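Hypothetical protein TM1631 (Thermotoga maritima, PDB 1VPQ) is of unknown function but belongs to the DUF72 family, which falls among the TIM barrels and has a parallel eight-stranded sheet in this member. Local coordinates at residues A[55-60]-A[66-71]; A[73-78]-A[117-122]; A[42-47]-A[77-82]. All coordinates share one frame; numbering follows the deposited sequence.

Contact 1 of 3, residues A[55-60]-A[66-71]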
loop_
_atom_site.group_PDB
_atom_site.type_symbol
_atom_site.label_atom_id
_atom_site.label_comp_id
_atom_site.label_asym_id
_atom_site.label_seq_id
_atom_site.Cartn_x
_atom_site.Cartn_y
_atom_site.Cartn_z
ATOM N N LEU A 55 -5.580 0.230 -3.405
ATOM C CA LEU A 55 -6.930 -0.284 -3.162
ATOM C C LEU A 55 -6.982 -1.673 -2.515
ATOM O O LEU A 55 -6.091 -2.499 -2.688
ATOM C CB LEU A 55 -7.719 -0.290 -4.473
ATOM C CG LEU A 55 -8.010 1.110 -5.031
ATOM C CD1 LEU A 55 -8.461 1.046 -6.470
ATOM C CD2 LEU A 55 -9.048 1.833 -4.183
ATOM N N ASN A 56 -8.050 -1.896 -1.754
ATOM C CA ASN A 56 -8.339 -3.190 -1.164
ATOM C C ASN A 56 -9.820 -3.487 -1.346
ATOM O O ASN A 56 -10.666 -2.962 -0.618
ATOM C CB ASN A 56 -7.964 -3.207 0.321
ATOM C CG ASN A 56 -8.278 -4.537 1.001
ATOM O OD1 ASN A 56 -8.252 -5.602 0.379
ATOM N ND2 ASN A 56 -8.569 -4.475 2.293
ATOM N N PHE A 57 -10.121 -4.335 -2.324
ATOM C CA PHE A 57 -11.495 -4.658 -2.666
ATOM C C PHE A 57 -12.006 -5.761 -1.775
ATOM O O PHE A 57 -11.468 -6.863 -1.769
ATOM C CB PHE A 57 -11.596 -5.092 -4.127
ATOM C CG PHE A 57 -11.135 -4.047 -5.089
ATOM C CD1 PHE A 57 -11.969 -2.996 -5.438
ATOM C CD2 PHE A 57 -9.857 -4.097 -5.627
ATOM C CE1 PHE A 57 -11.538 -2.017 -6.319
ATOM C CE2 PHE A 57 -9.421 -3.129 -6.510
ATOM C CZ PHE A 57 -10.260 -2.086 -6.857
ATOM N N THR A 58 -13.039 -5.447 -1.007
ATOM C CA THR A 58 -13.728 -6.437 -0.196
ATOM C C THR A 58 -15.223 -6.268 -0.446
ATOM O O THR A 58 -15.622 -5.515 -1.336
ATOM C CB THR A 58 -13.411 -6.249 1.293
ATOM O OG1 THR A 58 -14.084 -5.087 1.785
ATOM C CG2 THR A 58 -11.911 -6.095 1.513
ATOM N N TYR A 59 -16.045 -6.962 0.336
ATOM C CA TYR A 59 -17.499 -6.804 0.267
ATOM C C TYR A 59 -18.007 -5.861 1.356
ATOM O O TYR A 59 -19.211 -5.698 1.528
ATOM C CB TYR A 59 -18.177 -8.156 0.396
ATOM C CG TYR A 59 -17.523 -9.231 -0.441
ATOM C CD1 TYR A 59 -17.889 -9.425 -1.774
ATOM C CD2 TYR A 59 -16.530 -10.054 0.100
ATOM C CE1 TYR A 59 -17.291 -10.411 -2.546
ATOM C CE2 TYR A 59 -15.926 -11.041 -0.663
ATOM C CZ TYR A 59 -16.312 -11.216 -1.984
ATOM O OH TYR A 59 -15.716 -12.191 -2.744
ATOM N N TYR A 60 -17.079 -5.255 2.091
ATOM C CA TYR A 60 -17.395 -4.231 3.093
ATOM C C TYR A 60 -16.721 -2.887 2.793
ATOM O O TYR A 60 -16.916 -1.927 3.534
ATOM C CB TYR A 60 -17.025 -4.708 4.513
ATOM C CG TYR A 60 -15.630 -5.283 4.657
ATOM C CD1 TYR A 60 -15.392 -6.634 4.430
ATOM C CD2 TYR A 60 -14.555 -4.481 5.027
ATOM C CE1 TYR A 60 -14.118 -7.173 4.554
ATOM C CE2 TYR A 60 -13.265 -5.012 5.151
ATOM C CZ TYR A 60 -13.060 -6.364 4.915
ATOM O OH TYR A 60 -11.804 -6.918 5.030
ATOM N N ARG A 66 -16.800 -3.991 -9.284
ATOM C CA ARG A 66 -17.634 -3.663 -10.443
ATOM C C ARG A 66 -17.718 -2.155 -10.665
ATOM O O ARG A 66 -17.424 -1.663 -11.756
ATOM C CB ARG A 66 -19.045 -4.233 -10.269
ATOM N N SER A 67 -18.104 -1.433 -9.616
ATOM C CA SER A 67 -18.254 0.024 -9.681
ATOM C C SER A 67 -16.942 0.744 -9.950
ATOM O O SER A 67 -16.946 1.853 -10.472
ATOM C CB SER A 67 -18.879 0.569 -8.395
ATOM O OG SER A 67 -20.233 0.154 -8.278
ATOM N N PHE A 68 -15.825 0.122 -9.588
ATOM C CA PHE A 68 -14.510 0.675 -9.904
ATOM C C PHE A 68 -14.171 0.516 -11.390
ATOM O O PHE A 68 -13.727 1.465 -12.032
ATOM C CB PHE A 68 -13.422 0.019 -9.057
ATOM C CG PHE A 68 -12.066 0.640 -9.245
ATOM C CD1 PHE A 68 -11.783 1.889 -8.705
ATOM C CD2 PHE A 68 -11.081 -0.013 -9.979
ATOM C CE1 PHE A 68 -10.535 2.477 -8.881
ATOM C CE2 PHE A 68 -9.826 0.564 -10.159
ATOM C CZ PHE A 68 -9.552 1.813 -9.611
ATOM N N VAL A 69 -14.391 -0.683 -11.921
ATOM C CA VAL A 69 -14.073 -1.000 -13.317
ATOM C C VAL A 69 -14.935 -0.196 -14.321
ATOM O O VAL A 69 -14.458 0.176 -15.400
ATOM C CB VAL A 69 -14.186 -2.530 -13.570
ATOM C CG1 VAL A 69 -14.018 -2.870 -15.041
ATOM C CG2 VAL A 69 -13.135 -3.269 -12.761
ATOM N N GLN A 70 -16.188 0.078 -13.966
ATOM C CA GLN A 70 -17.053 0.945 -14.779
ATOM C C GLN A 70 -16.613 2.412 -14.689
ATOM O O GLN A 70 -16.589 3.132 -15.686
ATOM C CB GLN A 70 -18.509 0.816 -14.329
ATOM C CG GLN A 70 -19.107 -0.573 -14.542
ATOM C CD GLN A 70 -20.456 -0.748 -13.860
ATOM O OE1 GLN A 70 -21.015 0.198 -13.298
ATOM N NE2 GLN A 70 -20.985 -1.967 -13.906
ATOM N N MET A 71 -16.260 2.834 -13.479
ATOM C CA MET A 71 -15.806 4.202 -13.201
ATOM C C MET A 71 -14.406 4.472 -13.779
ATOM O O MET A 71 -13.993 5.624 -13.921
ATOM C CB MET A 71 -15.807 4.415 -11.684
ATOM C CG MET A 71 -15.785 5.855 -11.192
ATOM S SD MET A 71 -16.328 5.990 -9.451
ATOM C CE MET A 71 -15.340 4.721 -8.648
#

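Contact 2 of 3, residues A[73-78]-A[117-122]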
loop_
_atom_site.group_PDB
_atom_site.type_symbol
_atom_site.label_atom_id
_atom_site.label_comp_id
_atom_site.label_asym_id
_atom_site.label_seq_id
_atom_site.Cartn_x
_atom_site.Cartn_y
_atom_site.Cartn_z
ATOM N N ARG A 73 -13.401 3.521 -16.842
ATOM C CA ARG A 73 -13.647 3.953 -18.222
ATOM C C ARG A 73 -13.806 5.484 -18.366
ATOM O O ARG A 73 -13.721 6.017 -19.480
ATOM C CB ARG A 73 -14.900 3.240 -18.758
ATOM C CG ARG A 73 -15.246 3.536 -20.208
ATOM N N LYS A 74 -14.044 6.174 -17.245
ATOM C CA LYS A 74 -14.181 7.640 -17.209
ATOM C C LYS A 74 -12.979 8.309 -16.534
ATOM O O LYS A 74 -13.021 9.497 -16.216
ATOM C CB LYS A 74 -15.463 8.034 -16.465
ATOM C CG LYS A 74 -16.727 7.365 -16.988
ATOM C CD LYS A 74 -17.924 7.655 -16.097
ATOM N N THR A 75 -11.916 7.536 -16.328
ATOM C CA THR A 75 -10.693 8.006 -15.672
ATOM C C THR A 75 -9.602 8.150 -16.727
ATOM O O THR A 75 -9.487 7.293 -17.602
ATOM C CB THR A 75 -10.218 6.990 -14.608
ATOM O OG1 THR A 75 -11.314 6.635 -13.757
ATOM C CG2 THR A 75 -9.083 7.559 -13.755
ATOM N N PRO A 76 -8.794 9.227 -16.656
ATOM C CA PRO A 76 -7.771 9.437 -17.685
ATOM C C PRO A 76 -6.686 8.352 -17.709
ATOM O O PRO A 76 -6.452 7.708 -16.689
ATOM C CB PRO A 76 -7.156 10.788 -17.294
ATOM C CG PRO A 76 -7.407 10.904 -15.836
ATOM C CD PRO A 76 -8.771 10.310 -15.658
ATOM N N PRO A 77 -6.019 8.170 -18.867
ATOM C CA PRO A 77 -4.962 7.165 -19.052
ATOM C C PRO A 77 -3.840 7.175 -18.007
ATOM O O PRO A 77 -3.320 6.116 -17.658
ATOM C CB PRO A 77 -4.380 7.516 -20.426
ATOM C CG PRO A 77 -5.440 8.246 -21.128
ATOM C CD PRO A 77 -6.256 8.945 -20.100
ATOM N N ASP A 78 -3.467 8.358 -17.526
ATOM C CA ASP A 78 -2.358 8.494 -16.571
ATOM C C ASP A 78 -2.827 8.464 -15.110
ATOM O O ASP A 78 -2.328 9.214 -14.272
ATOM C CB ASP A 78 -1.528 9.763 -16.862
ATOM C CG ASP A 78 -2.283 11.058 -16.560
ATOM O OD1 ASP A 78 -3.526 11.089 -16.716
ATOM O OD2 ASP A 78 -1.628 12.050 -16.172
ATOM N N GLU A 117 -4.433 -3.230 -19.474
ATOM C CA GLU A 117 -4.685 -1.810 -19.736
ATOM C C GLU A 117 -3.650 -0.903 -19.079
ATOM O O GLU A 117 -3.767 0.315 -19.140
ATOM C CB GLU A 117 -6.090 -1.431 -19.272
ATOM C CG GLU A 117 -7.163 -2.137 -20.071
ATOM C CD GLU A 117 -8.557 -1.902 -19.562
ATOM O OE1 GLU A 117 -8.735 -1.098 -18.625
ATOM O OE2 GLU A 117 -9.482 -2.532 -20.114
ATOM N N GLN A 118 -2.648 -1.511 -18.450
ATOM C CA GLN A 118 -1.505 -0.796 -17.888
ATOM C C GLN A 118 -1.897 0.195 -16.793
ATOM O O GLN A 118 -1.290 1.257 -16.653
ATOM C CB GLN A 118 -0.734 -0.097 -19.005
ATOM C CG GLN A 118 -0.502 -0.986 -20.202
ATOM C CD GLN A 118 0.678 -0.547 -21.029
ATOM O OE1 GLN A 118 1.643 -1.293 -21.180
ATOM N NE2 GLN A 118 0.618 0.675 -21.559
ATOM N N ARG A 119 -2.910 -0.169 -16.019
ATOM C CA ARG A 119 -3.393 0.662 -14.922
ATOM C C ARG A 119 -2.834 0.153 -13.600
ATOM O O ARG A 119 -2.673 0.922 -12.655
ATOM C CB ARG A 119 -4.923 0.667 -14.890
ATOM C CG ARG A 119 -5.559 0.659 -16.279
ATOM C CD ARG A 119 -6.809 1.511 -16.376
ATOM N NE ARG A 119 -6.513 2.945 -16.276
ATOM C CZ ARG A 119 -7.303 3.923 -16.716
ATOM N NH1 ARG A 119 -8.461 3.666 -17.313
ATOM N NH2 ARG A 119 -6.926 5.178 -16.558
ATOM N N LEU A 120 -2.536 -1.146 -13.546
ATOM C CA LEU A 120 -2.002 -1.782 -12.349
ATOM C C LEU A 120 -0.483 -1.743 -12.333
ATOM O O LEU A 120 0.168 -2.316 -13.205
ATOM C CB LEU A 120 -2.476 -3.233 -12.260
ATOM C CG LEU A 120 -1.985 -4.014 -11.033
ATOM C CD1 LEU A 120 -2.243 -3.250 -9.750
ATOM C CD2 LEU A 120 -2.635 -5.382 -10.953
ATOM N N LYS A 121 0.068 -1.075 -11.322
ATOM C CA LYS A 121 1.517 -0.899 -11.182
ATOM C C LYS A 121 2.167 -1.947 -10.270
ATOM O O LYS A 121 3.340 -2.285 -10.454
ATOM C CB LYS A 121 1.827 0.505 -10.639
ATOM C CG LYS A 121 1.547 1.650 -11.611
ATOM C CD LYS A 121 2.583 1.744 -12.708
ATOM C CE LYS A 121 2.756 3.171 -13.204
ATOM N NZ LYS A 121 3.659 3.240 -14.381
ATOM N N MET A 122 1.416 -2.438 -9.286
ATOM C CA MET A 122 1.967 -3.323 -8.254
ATOM C C MET A 122 0.863 -4.006 -7.446
ATOM O O MET A 122 -0.197 -3.423 -7.209
ATOM C CB MET A 122 2.866 -2.514 -7.309
ATOM C CG MET A 122 3.655 -3.307 -6.263
ATOM S SD MET A 122 5.156 -4.090 -6.866
ATOM C CE MET A 122 6.108 -2.751 -7.572
#

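Contact 3 of 3, residues A[42-47]-A[77-82]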
loop_
_atom_site.group_PDB
_atom_site.type_symbol
_atom_site.label_atom_id
_atom_site.label_comp_id
_atom_site.label_asym_id
_atom_site.label_seq_id
_atom_site.Cartn_x
_atom_site.Cartn_y
_atom_site.Cartn_z
ATOM N N LYS A 42 -13.022 11.291 -9.088
ATOM C CA LYS A 42 -12.708 12.413 -9.973
ATOM C C LYS A 42 -12.055 13.561 -9.202
ATOM O O LYS A 42 -11.068 14.132 -9.665
ATOM C CB LYS A 42 -13.956 12.912 -10.697
ATOM C CG LYS A 42 -13.680 14.012 -11.712
ATOM C CD LYS A 42 -14.916 14.305 -12.522
ATOM C CE LYS A 42 -14.640 15.283 -13.651
ATOM N NZ LYS A 42 -15.804 15.341 -14.590
ATOM N N TYR A 43 -12.595 13.880 -8.028
ATOM C CA TYR A 43 -12.025 14.930 -7.179
ATOM C C TYR A 43 -10.617 14.568 -6.712
ATOM O O TYR A 43 -9.736 15.419 -6.654
ATOM C CB TYR A 43 -12.910 15.217 -5.958
ATOM C CG TYR A 43 -12.634 16.576 -5.347
ATOM C CD1 TYR A 43 -11.619 16.752 -4.404
ATOM C CD2 TYR A 43 -13.367 17.700 -5.738
ATOM C CE1 TYR A 43 -11.356 18.010 -3.846
ATOM C CE2 TYR A 43 -13.110 18.961 -5.192
ATOM C CZ TYR A 43 -12.105 19.109 -4.247
ATOM O OH TYR A 43 -11.856 20.353 -3.704
ATOM N N TYR A 44 -10.425 13.301 -6.376
ATOM C CA TYR A 44 -9.129 12.771 -5.976
ATOM C C TYR A 44 -8.025 13.014 -7.035
ATOM O O TYR A 44 -6.968 13.560 -6.710
ATOM C CB TYR A 44 -9.292 11.275 -5.672
ATOM C CG TYR A 44 -8.059 10.544 -5.211
ATOM C CD1 TYR A 44 -7.189 9.964 -6.132
ATOM C CD2 TYR A 44 -7.780 10.399 -3.861
ATOM C CE1 TYR A 44 -6.054 9.279 -5.720
ATOM C CE2 TYR A 44 -6.648 9.703 -3.433
ATOM C CZ TYR A 44 -5.783 9.150 -4.371
ATOM O OH TYR A 44 -4.660 8.462 -3.968
ATOM N N TRP A 45 -8.271 12.627 -8.289
ATOM C CA TRP A 45 -7.246 12.759 -9.345
ATOM C C TRP A 45 -7.242 14.111 -10.070
ATOM O O TRP A 45 -6.167 14.605 -10.444
ATOM C CB TRP A 45 -7.307 11.606 -10.372
ATOM C CG TRP A 45 -8.569 11.488 -11.217
ATOM C CD1 TRP A 45 -9.581 10.585 -11.042
ATOM C CD2 TRP A 45 -8.920 12.257 -12.384
ATOM N NE1 TRP A 45 -10.544 10.755 -12.007
ATOM C CE2 TRP A 45 -10.168 11.775 -12.840
ATOM C CE3 TRP A 45 -8.307 13.309 -13.081
ATOM C CZ2 TRP A 45 -10.816 12.308 -13.954
ATOM C CZ3 TRP A 45 -8.952 13.841 -14.192
ATOM C CH2 TRP A 45 -10.196 13.338 -14.617
ATOM N N ALA A 46 -8.422 14.696 -10.285
ATOM C CA ALA A 46 -8.539 15.942 -11.067
ATOM C C ALA A 46 -8.172 17.194 -10.273
ATOM O O ALA A 46 -7.565 18.113 -10.816
ATOM C CB ALA A 46 -9.929 16.083 -11.642
ATOM N N VAL A 47 -8.541 17.216 -8.995
ATOM C CA VAL A 47 -8.355 18.389 -8.134
ATOM C C VAL A 47 -7.189 18.195 -7.154
ATOM O O VAL A 47 -6.215 18.937 -7.206
ATOM C CB VAL A 47 -9.656 18.738 -7.369
ATOM C CG1 VAL A 47 -9.509 20.059 -6.613
ATOM C CG2 VAL A 47 -10.844 18.803 -8.332
ATOM N N PRO A 77 -6.019 8.170 -18.867
ATOM C CA PRO A 77 -4.962 7.165 -19.052
ATOM C C PRO A 77 -3.840 7.175 -18.007
ATOM O O PRO A 77 -3.320 6.116 -17.658
ATOM C CB PRO A 77 -4.380 7.516 -20.426
ATOM C CG PRO A 77 -5.440 8.246 -21.128
ATOM C CD PRO A 77 -6.256 8.945 -20.100
ATOM N N ASP A 78 -3.467 8.358 -17.526
ATOM C CA ASP A 78 -2.358 8.494 -16.571
ATOM C C ASP A 78 -2.827 8.464 -15.110
ATOM O O ASP A 78 -2.328 9.214 -14.272
ATOM C CB ASP A 78 -1.528 9.763 -16.862
ATOM C CG ASP A 78 -2.283 11.058 -16.560
ATOM O OD1 ASP A 78 -3.526 11.089 -16.716
ATOM O OD2 ASP A 78 -1.628 12.050 -16.172
ATOM N N PHE A 79 -3.792 7.601 -14.808
ATOM C CA PHE A 79 -4.143 7.313 -13.424
ATOM C C PHE A 79 -3.954 5.827 -13.180
ATOM O O PHE A 79 -4.470 4.996 -13.927
ATOM C CB PHE A 79 -5.569 7.735 -13.095
ATOM C CG PHE A 79 -5.876 7.686 -11.627
ATOM C CD1 PHE A 79 -5.355 8.641 -10.763
ATOM C CD2 PHE A 79 -6.674 6.677 -11.104
ATOM C CE1 PHE A 79 -5.630 8.594 -9.401
ATOM C CE2 PHE A 79 -6.957 6.625 -9.747
ATOM C CZ PHE A 79 -6.434 7.590 -8.894
ATOM N N TYR A 80 -3.209 5.517 -12.123
ATOM C CA TYR A 80 -2.745 4.169 -11.840
ATOM C C TYR A 80 -3.177 3.728 -10.462
ATOM O O TYR A 80 -3.633 4.527 -9.655
ATOM C CB TYR A 80 -1.221 4.122 -11.904
ATOM C CG TYR A 80 -0.667 4.624 -13.207
ATOM C CD1 TYR A 80 -0.646 3.812 -14.336
ATOM C CD2 TYR A 80 -0.172 5.920 -13.319
ATOM C CE1 TYR A 80 -0.135 4.274 -15.537
ATOM C CE2 TYR A 80 0.332 6.391 -14.516
ATOM C CZ TYR A 80 0.348 5.567 -15.616
ATOM O OH TYR A 80 0.853 6.044 -16.795
ATOM N N PHE A 81 -3.016 2.447 -10.180
ATOM C CA PHE A 81 -3.266 1.977 -8.833
ATOM C C PHE A 81 -2.434 0.762 -8.465
ATOM O O PHE A 81 -1.805 0.142 -9.319
ATOM C CB PHE A 81 -4.772 1.740 -8.608
ATOM C CG PHE A 81 -5.364 0.667 -9.468
ATOM C CD1 PHE A 81 -5.646 0.905 -10.805
ATOM C CD2 PHE A 81 -5.670 -0.579 -8.927
ATOM C CE1 PHE A 81 -6.201 -0.094 -11.595
ATOM C CE2 PHE A 81 -6.232 -1.584 -9.712
ATOM C CZ PHE A 81 -6.490 -1.343 -11.041
ATOM N N THR A 82 -2.391 0.494 -7.162
ATOM C CA THR A 82 -1.848 -0.740 -6.603
ATOM C C THR A 82 -2.970 -1.443 -5.851
ATOM O O THR A 82 -3.942 -0.806 -5.430
ATOM C CB THR A 82 -0.699 -0.473 -5.631
ATOM O OG1 THR A 82 -1.176 0.313 -4.532
ATOM C CG2 THR A 82 0.443 0.255 -6.326
#

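Contact 1 of 3, residues A[55-60]-A[66-71]
Within the beta-alpha unit made by strand 52-55 and helix 65-72, Leu55 and Phe57 pack against Phe68 of the helix. Both partners lie over the same face of the Phe68 ring. Leu55 brings the CD1 branch: it stands 3.8 Å from the ring centroid, 29° off the normal, a CH-pi contact whose nearest pair is Leu55 CD1 to Phe68 CZ at 3.4 Å. Phe57 comes to the CG side of that face, near the stem of the side chain, with the far end of its own ring, where Phe57 CZ is 3.8 Å from Phe68 CD2 and Phe57 CE1 is 3.9 Å from Phe68 CB. The two phenyl rings meet obliquely, their planes at 59° and centroids 5.5 Å apart. Phe68 carries its CG anti to the backbone N (chi1 -175°), a turn that sends the ring from the helix down to the strand end, where the methyl of Leu55 comes to meet it from the opposite direction. All the cross-contact is apolar. Phe81 of strand 80-84 adds an edge-to-face ring to Phe68, and Trp65 does the same for Phe57, so the aromatic packing extends along the sheet and into the start of the helix. A short loop turning back from the strand end, with a helix laid over the sheet through large apolar side chains, is the beta-alpha building block of the TIM barrel.

Contact 2 of 3, residues A[73-78]-A[117-122]
Arg119 reaches across to the loop 73-78 and sets the edge of its guanidinium against two successive backbone carbonyls, those of Thr75 and Pro76. This is the tight part of the contact. NH2 of Arg119 lies 2.6 Å from O of Pro76, close to the guanidinium plane. The same NH2 gives a weak but fairly straight hydrogen bond to O of Thr75, 3.5 Å long with an N-H...O angle of 164°, while Arg119 NH1 stays 3.8 Å from that Thr75 oxygen. Both oxygens lie near its plane, which probably helps to orient the flat group, and its positive charge is probably stabilised by the negative ends of the two carbonyl dipoles. The chain gets there by bending at chi2 (-142°) and chi3 (69°), which swings the end of the side chain toward the loop although CB does not point there; its stem touches Phe81. Behind the carbonyls, Thr75 turns its hydroxyl back to Met71 O, and with Pro76 packs on Trp45 of helix 40-46. A methionine in place of Arg119 would take away the guanidinium, and the carbonyls of Thr75 and Pro76 would probably be left without their cationic partner. The solvent side is looser. Pro77 meets Arg119 through its CA, 3.7 Å from NH2, and otherwise lies at the surface. Asp78, although of opposite charge, has OD1 6.8 Å from Arg119 NH2, too far for a pair. On the arginine side, Gln118 closes helix 101-116 with positive phi in a Schellman motif just before strand 120-126 begins. Both loops lead from a helix into a parallel strand, as the alpha-to-beta loops at the N-terminal ends of TIM-barrel strands do.

Contact 3 of 3, residues A[42-47]-A[77-82]
Tyr44 is the first residue of segment 42-47, on helix 40-46, to meet Phe79 of segment 77-82. Its CG is anti to the backbone N, and the ring runs along toward the sheet until Tyr44 CE1 is 3.6 Å from Phe79 CZ. The rings meet rim to rim with their planes at 87°, neither lying over the other's face. Beyond this, the Tyr44 hydroxyl is hydrogen-bonded to Ile52 O and Thr18 N, which fixes the far end of the ring between two neighbouring parts of the barrel. Trp45 follows and touches Phe79 chiefly with its CB, 3.6 Å from Phe79 CD1. The indole itself leads away: chi1 of 64° puts CG between the backbone N and the carbonyl carbon, and the ring passes obliquely beside Phe79, planes at 48°, toward Pro76. Ala46 CB then lies above one face of that indole, offset toward the rim. Phe79 thus meets Tyr44 at its edge and Trp45 obliquely at one face, and Val53 of strand 52-55 also touches it. Such an aromatic cluster, seating a helix on the outside of the sheet, belongs to the helical layer of an alpha/beta barrel.

Overall arrangement
Along the chain the segments run 42-47, 55-60, 66-71, 73-78, 77-82 and 117-122, so contact 1 falls between the two halves of contact 3, and the first segment of contact 2 ends on Pro77 and Asp78, where the second segment of contact 3 begins. The centres of contacts 2 and 3 are about 8 Å apart; contact 1 lies about 14 and 15 Å from these. Strand 80-84, part of contact 3, borders both others and lies between strands 52-55 and 120-126 in the parallel sheet. Probable backbone hydrogen bonds link it to both: Leu55 N to Thr82 O, 2.8 Å, and Phe81 N to Arg119 O, 2.9 Å. Together the contacts join successive beta-alpha units of one barrel.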